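PDB 6M6Q: dicer Related Helicase from Caenorhabditis elegans, which probably hydrolyses ATP as an RLR-family helicase that binds RNA in RNA interference, represented here by its N-terminal domain alone. Local coordinates for residues B[25-30]-B[186-191]; B[127-132]-B[182-187]. One frame throughout, in Å; residues are numbered along the deposited sequence.

How the interactions relate
Both interactions use the start of helix 186-193, their segments overlapping at Lys186 and Leu187, and their centres lie about 8 Å apart, yet they differ in kind. Interaction 1 is buried near the middle of the chain: two helices side by side, joined by a small apolar patch and a two-pronged salt bridge between Arg30 and Asp188. Interaction 2 lies nearer the surface, loop against loop, where aromatic rings and CH contacts do the work and no hydrogen bond crosses. Arg30 connects them. Its guanidinium grips Asp188 in interaction 1, donates to the carbonyl oxygen of Leu128 in interaction 2, and makes a cation-pi contact with Phe129.

Interaction 1: B[25-30]-B[186-191]; sequences FPAYFR and KLDRVA
Leu187 lies against Ala27 where helix 25-29 and helix 186-193 run side by side, their segment axes 9.3 Å apart and inclined by only 20°. The leucine lays one methyl alongside the small residue: Leu187 CD2 stands 3.8 Å from Ala27 CB, brought there by a chi1 of -176° that sets CG opposite the backbone N. The same methyl also covers the carbonyl of Ala27 and the backbone N of Tyr28, so it packs on the helix backbone as much as on a side chain. The small side chain of Ala27 is consistent with the close approach of the backbones: Ala27 CA and Asp188 CA are 6.2 Å apart.

One residue on, Asp188 takes the guanidinium of Arg30 side-on. Arg30 NE donates to Asp188 OD2 over 2.9 Å and Arg30 NH2 to Asp188 OD1 over 2.9 Å, both bonds almost straight. Each oxygen lies close to the guanidinium plane, but the carboxylate is turned 33° from it; OD1 is met on its syn side, whereas OD2 is approached from above the carboxylate plane. A bend in the arginine chain at chi3 brings this edge round to the acid. Asp188 OD1 also accepts a hydrogen bond from the backbone N of Gln185, the N-cap residue, so the same carboxylate serves the helix start and the salt bridge. A leucine in place of Arg30 would probably leave the carboxylate without its positive mate and the carbonyl oxygen of Leu128 without the NH1 that bonds it.

Farther along, Val190 turns to helix 301-310 and packs on Phe309 and Leu310. From helix 25-29, Pro26 and Phe29 face helix 131-144 at Leu134, and Phe25 and Phe29 reach Ser152 of helix 146-152, placing the pair within an all-helical bundle.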
loop_
_atom_site.group_PDB
_atom_site.type_symbol
_atom_site.label_atom_id
_atom_site.label_comp_id
_atom_site.label_asym_id
_atom_site.label_seq_id
_atom_site.Cartn_x
_atom_site.Cartn_y
_atom_site.Cartn_z
ATOM N N PHE B 25 5.834 8.511 -15.384
ATOM C CA PHE B 25 5.792 9.862 -14.757
ATOM C C PHE B 25 5.055 9.861 -13.409
ATOM O O PHE B 25 5.597 10.392 -12.460
ATOM C CB PHE B 25 5.209 10.934 -15.675
ATOM C CG PHE B 25 4.957 12.251 -14.974
ATOM C CD1 PHE B 25 6.004 13.078 -14.592
ATOM C CD2 PHE B 25 3.672 12.647 -14.652
ATOM C CE1 PHE B 25 5.764 14.279 -13.934
ATOM C CE2 PHE B 25 3.432 13.857 -14.016
ATOM C CZ PHE B 25 4.481 14.665 -13.650
ATOM N N PRO B 26 3.780 9.399 -13.265
ATOM C CA PRO B 26 3.060 9.553 -11.995
ATOM C C PRO B 26 3.890 9.169 -10.755
ATOM O O PRO B 26 3.932 9.942 -9.838
ATOM C CB PRO B 26 1.863 8.599 -12.157
ATOM C CG PRO B 26 1.584 8.643 -13.635
ATOM C CD PRO B 26 2.960 8.715 -14.275
ATOM N N ALA B 27 4.547 8.007 -10.792
ATOM C CA ALA B 27 5.341 7.430 -9.679
ATOM C C ALA B 27 6.576 8.289 -9.425
ATOM O O ALA B 27 6.948 8.469 -8.253
ATOM C CB ALA B 27 5.738 6.007 -9.992
ATOM N N TYR B 28 7.229 8.739 -10.480
ATOM C CA TYR B 28 8.437 9.566 -10.380
ATOM C C TYR B 28 8.053 10.901 -9.731
ATOM O O TYR B 28 8.705 11.291 -8.746
ATOM C CB TYR B 28 9.124 9.718 -11.736
ATOM C CG TYR B 28 10.470 10.391 -11.626
ATOM C CD1 TYR B 28 10.623 11.746 -11.889
ATOM C CD2 TYR B 28 11.564 9.702 -11.134
ATOM C CE1 TYR B 28 11.833 12.382 -11.701
ATOM C CE2 TYR B 28 12.787 10.324 -10.961
ATOM C CZ TYR B 28 12.920 11.670 -11.240
ATOM O OH TYR B 28 14.136 12.275 -11.090
ATOM N N PHE B 29 6.970 11.525 -10.188
ATOM C CA PHE B 29 6.458 12.805 -9.629
ATOM C C PHE B 29 6.170 12.643 -8.128
ATOM O O PHE B 29 6.427 13.589 -7.381
ATOM C CB PHE B 29 5.206 13.272 -10.367
ATOM C CG PHE B 29 4.645 14.571 -9.851
ATOM C CD1 PHE B 29 5.129 15.783 -10.303
ATOM C CD2 PHE B 29 3.652 14.581 -8.880
ATOM C CE1 PHE B 29 4.627 16.979 -9.809
ATOM C CE2 PHE B 29 3.151 15.778 -8.391
ATOM C CZ PHE B 29 3.629 16.975 -8.868
ATOM N N ARG B 30 5.666 11.471 -7.711
ATOM C CA ARG B 30 5.241 11.174 -6.309
ATOM C C ARG B 30 6.451 10.989 -5.385
ATOM O O ARG B 30 6.228 10.934 -4.187
ATOM C CB ARG B 30 4.323 9.946 -6.262
ATOM C CG ARG B 30 2.923 10.235 -6.784
ATOM C CD ARG B 30 1.931 9.161 -6.455
ATOM N NE ARG B 30 2.232 7.877 -7.075
ATOM C CZ ARG B 30 1.654 7.405 -8.193
ATOM N NH1 ARG B 30 0.774 8.137 -8.861
ATOM N NH2 ARG B 30 1.963 6.195 -8.631
ATOM N N LYS B 186 5.726 -0.261 -8.165
ATOM C CA LYS B 186 6.848 -0.802 -7.364
ATOM C C LYS B 186 7.605 0.366 -6.708
ATOM O O LYS B 186 7.823 0.321 -5.510
ATOM C CB LYS B 186 7.755 -1.656 -8.250
ATOM C CG LYS B 186 7.982 -3.063 -7.735
ATOM C CD LYS B 186 9.157 -3.759 -8.363
ATOM C CE LYS B 186 8.816 -4.452 -9.660
ATOM N NZ LYS B 186 10.040 -4.906 -10.364
ATOM N N LEU B 187 7.925 1.394 -7.484
ATOM C CA LEU B 187 8.651 2.613 -7.036
ATOM C C LEU B 187 8.023 3.171 -5.744
ATOM O O LEU B 187 8.791 3.475 -4.787
ATOM C CB LEU B 187 8.609 3.656 -8.162
ATOM C CG LEU B 187 9.401 4.928 -7.898
ATOM C CD1 LEU B 187 10.805 4.602 -7.395
ATOM C CD2 LEU B 187 9.457 5.798 -9.149
ATOM N N ASP B 188 6.701 3.350 -5.726
ATOM C CA ASP B 188 5.974 3.933 -4.575
ATOM C C ASP B 188 6.199 3.032 -3.339
ATOM O O ASP B 188 6.360 3.586 -2.230
ATOM C CB ASP B 188 4.484 4.132 -4.882
ATOM C CG ASP B 188 4.166 4.980 -6.110
ATOM O OD1 ASP B 188 3.683 4.386 -7.134
ATOM O OD2 ASP B 188 4.316 6.224 -6.025
ATOM N N ARG B 189 6.244 1.706 -3.520
ATOM C CA ARG B 189 6.403 0.727 -2.406
ATOM C C ARG B 189 7.841 0.749 -1.878
ATOM O O ARG B 189 8.011 0.764 -0.647
ATOM C CB ARG B 189 6.024 -0.687 -2.847
ATOM C CG ARG B 189 4.533 -0.868 -3.093
ATOM C CD ARG B 189 4.168 -2.248 -3.613
ATOM N NE ARG B 189 3.026 -2.179 -4.510
ATOM C CZ ARG B 189 3.063 -2.422 -5.813
ATOM N NH1 ARG B 189 1.963 -2.293 -6.534
ATOM N NH2 ARG B 189 4.193 -2.786 -6.399
ATOM N N VAL B 190 8.832 0.700 -2.758
ATOM C CA VAL B 190 10.256 0.548 -2.347
ATOM C C VAL B 190 10.708 1.848 -1.666
ATOM O O VAL B 190 11.188 1.764 -0.532
ATOM C CB VAL B 190 11.168 0.156 -3.526
ATOM C CG1 VAL B 190 12.577 -0.176 -3.051
ATOM C CG2 VAL B 190 10.604 -1.013 -4.309
ATOM N N ALA B 191 10.495 2.998 -2.316
ATOM C CA ALA B 191 10.865 4.350 -1.831
ATOM C C ALA B 191 10.190 4.637 -0.484
ATOM O O ALA B 191 10.821 5.259 0.380
ATOM C CB ALA B 191 10.466 5.374 -2.858
#

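Interaction 2: B[127-132]-B[182-187]; sequences VLFDEK and FGYQKL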
loop_
_atom_site.group_PDB
_atom_site.type_symbol
_atom_site.label_atom_id
_atom_site.label_comp_id
_atom_site.label_asym_id
_atom_site.label_seq_id
_atom_site.Cartn_x
_atom_site.Cartn_y
_atom_site.Cartn_z
ATOM N N VAL B 127 -5.363 12.699 -4.352
ATOM C CA VAL B 127 -5.083 13.654 -5.463
ATOM C C VAL B 127 -3.972 13.116 -6.380
ATOM O O VAL B 127 -4.004 13.433 -7.532
ATOM C CB VAL B 127 -4.726 15.059 -4.947
ATOM C CG1 VAL B 127 -5.812 15.635 -4.092
ATOM C CG2 VAL B 127 -3.411 15.074 -4.208
ATOM N N LEU B 128 -2.978 12.412 -5.859
ATOM C CA LEU B 128 -1.747 12.071 -6.629
ATOM C C LEU B 128 -1.883 10.681 -7.281
ATOM O O LEU B 128 -0.914 10.213 -7.840
ATOM C CB LEU B 128 -0.525 12.123 -5.696
ATOM C CG LEU B 128 -0.102 13.512 -5.208
ATOM C CD1 LEU B 128 1.283 13.457 -4.593
ATOM C CD2 LEU B 128 -0.117 14.542 -6.329
ATOM N N PHE B 129 -3.029 10.025 -7.194
ATOM C CA PHE B 129 -3.229 8.680 -7.798
ATOM C C PHE B 129 -4.415 8.734 -8.759
ATOM O O PHE B 129 -4.925 7.671 -9.152
ATOM C CB PHE B 129 -3.377 7.625 -6.702
ATOM C CG PHE B 129 -2.092 7.274 -5.986
ATOM C CD1 PHE B 129 -1.611 8.052 -4.931
ATOM C CD2 PHE B 129 -1.365 6.147 -6.349
ATOM C CE1 PHE B 129 -0.424 7.717 -4.287
ATOM C CE2 PHE B 129 -0.197 5.800 -5.673
ATOM C CZ PHE B 129 0.261 6.575 -4.638
ATOM N N ASP B 130 -4.794 9.953 -9.140
ATOM C CA ASP B 130 -5.933 10.290 -10.024
ATOM C C ASP B 130 -5.401 11.209 -11.121
ATOM O O ASP B 130 -4.618 12.145 -10.774
ATOM C CB ASP B 130 -7.028 11.004 -9.237
ATOM C CG ASP B 130 -8.305 11.261 -10.009
ATOM O OD1 ASP B 130 -8.435 12.367 -10.565
ATOM O OD2 ASP B 130 -9.190 10.377 -9.992
ATOM N N GLU B 131 -5.758 10.946 -12.384
ATOM C CA GLU B 131 -5.248 11.709 -13.553
ATOM C C GLU B 131 -5.593 13.195 -13.361
ATOM O O GLU B 131 -4.682 14.024 -13.457
ATOM C CB GLU B 131 -5.824 11.168 -14.866
ATOM C CG GLU B 131 -5.715 12.161 -16.029
ATOM C CD GLU B 131 -5.554 11.561 -17.416
ATOM O OE1 GLU B 131 -5.815 10.339 -17.574
ATOM O OE2 GLU B 131 -5.177 12.328 -18.344
ATOM N N LYS B 132 -6.860 13.503 -13.090
ATOM C CA LYS B 132 -7.370 14.898 -12.992
ATOM C C LYS B 132 -6.602 15.620 -11.888
ATOM O O LYS B 132 -6.281 16.806 -12.072
ATOM C CB LYS B 132 -8.881 14.912 -12.716
ATOM C CG LYS B 132 -9.729 14.043 -13.650
ATOM C CD LYS B 132 -11.212 13.964 -13.281
ATOM C CE LYS B 132 -11.491 13.170 -12.013
ATOM N NZ LYS B 132 -11.375 11.704 -12.225
ATOM N N PHE B 182 -1.193 5.821 -13.226
ATOM C CA PHE B 182 -1.517 6.724 -12.085
ATOM C C PHE B 182 -1.676 5.909 -10.789
ATOM O O PHE B 182 -1.783 6.508 -9.719
ATOM C CB PHE B 182 -2.783 7.526 -12.396
ATOM C CG PHE B 182 -2.726 8.284 -13.698
ATOM C CD1 PHE B 182 -3.387 7.817 -14.823
ATOM C CD2 PHE B 182 -1.974 9.443 -13.808
ATOM C CE1 PHE B 182 -3.305 8.501 -16.025
ATOM C CE2 PHE B 182 -1.881 10.119 -15.011
ATOM C CZ PHE B 182 -2.548 9.651 -16.119
ATOM N N GLY B 183 -1.770 4.583 -10.908
ATOM C CA GLY B 183 -1.941 3.653 -9.779
ATOM C C GLY B 183 -0.635 3.412 -9.060
ATOM O O GLY B 183 0.389 3.920 -9.529
ATOM N N TYR B 184 -0.678 2.643 -7.964
ATOM C CA TYR B 184 0.497 2.242 -7.155
ATOM C C TYR B 184 1.487 1.492 -8.056
ATOM O O TYR B 184 1.072 0.548 -8.755
ATOM C CB TYR B 184 0.062 1.409 -5.936
ATOM C CG TYR B 184 -0.187 2.222 -4.690
ATOM C CD1 TYR B 184 0.861 2.605 -3.864
ATOM C CD2 TYR B 184 -1.464 2.654 -4.357
ATOM C CE1 TYR B 184 0.650 3.397 -2.747
ATOM C CE2 TYR B 184 -1.694 3.441 -3.237
ATOM C CZ TYR B 184 -0.634 3.807 -2.424
ATOM O OH TYR B 184 -0.850 4.594 -1.328
ATOM N N GLN B 185 2.764 1.878 -8.008
ATOM C CA GLN B 185 3.858 1.187 -8.735
ATOM C C GLN B 185 4.900 0.690 -7.739
ATOM O O GLN B 185 4.928 1.196 -6.599
ATOM C CB GLN B 185 4.488 2.117 -9.772
ATOM C CG GLN B 185 3.499 2.651 -10.803
ATOM C CD GLN B 185 2.923 1.561 -11.674
ATOM O OE1 GLN B 185 3.575 0.560 -11.981
ATOM N NE2 GLN B 185 1.680 1.742 -12.067
ATOM N N LYS B 186 5.726 -0.261 -8.165
ATOM C CA LYS B 186 6.848 -0.802 -7.364
ATOM C C LYS B 186 7.605 0.366 -6.708
ATOM O O LYS B 186 7.823 0.321 -5.510
ATOM C CB LYS B 186 7.755 -1.656 -8.250
ATOM C CG LYS B 186 7.982 -3.063 -7.735
ATOM C CD LYS B 186 9.157 -3.759 -8.363
ATOM C CE LYS B 186 8.816 -4.452 -9.660
ATOM N NZ LYS B 186 10.040 -4.906 -10.364
ATOM N N LEU B 187 7.925 1.394 -7.484
ATOM C CA LEU B 187 8.651 2.613 -7.036
ATOM C C LEU B 187 8.023 3.171 -5.744
ATOM O O LEU B 187 8.791 3.475 -4.787
ATOM C CB LEU B 187 8.609 3.656 -8.162
ATOM C CG LEU B 187 9.401 4.928 -7.898
ATOM C CD1 LEU B 187 10.805 4.602 -7.395
ATOM C CD2 LEU B 187 9.457 5.798 -9.149
#
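The carbonyl oxygen of Phe182 is met by two groups: Phe129 CA brings a CH to Phe182 O at 3.2 Å, and Arg30 NH1 adds a weak hydrogen bond. Beyond this oxygen the Phe129 ring, whose CG lies anti to the carbonyl carbon (chi1 -74°), runs with its edge toward Gly183 C and Tyr184 N and reaches the tyrosine ring. The two rings form an offset face-to-face stack, centroids 4.3 Å apart and planes 29° from parallel, with Phe129 CE2 about 3.5 Å above the middle of the Tyr184 ring. Both loops serve as lead-ins to helices. Asp130 is the N-cap of helix 131-144, its OD1 weakly bonded to Gly133 N, and Gln185 holds the N-cap position of helix 186-193, so the contact joins two helix starts. In the first turn of helix 131-144, Glu131 lies over one face of Phe182, its CB making a CH-pi contact 3.9 Å from the ring centroid. The acid then bends at chi2, which carries Glu131 OE1 to 3.5 Å from Phe182 CE1 near the ring's rim. Pro26 and Leu134 also touch the Phe182 side chain.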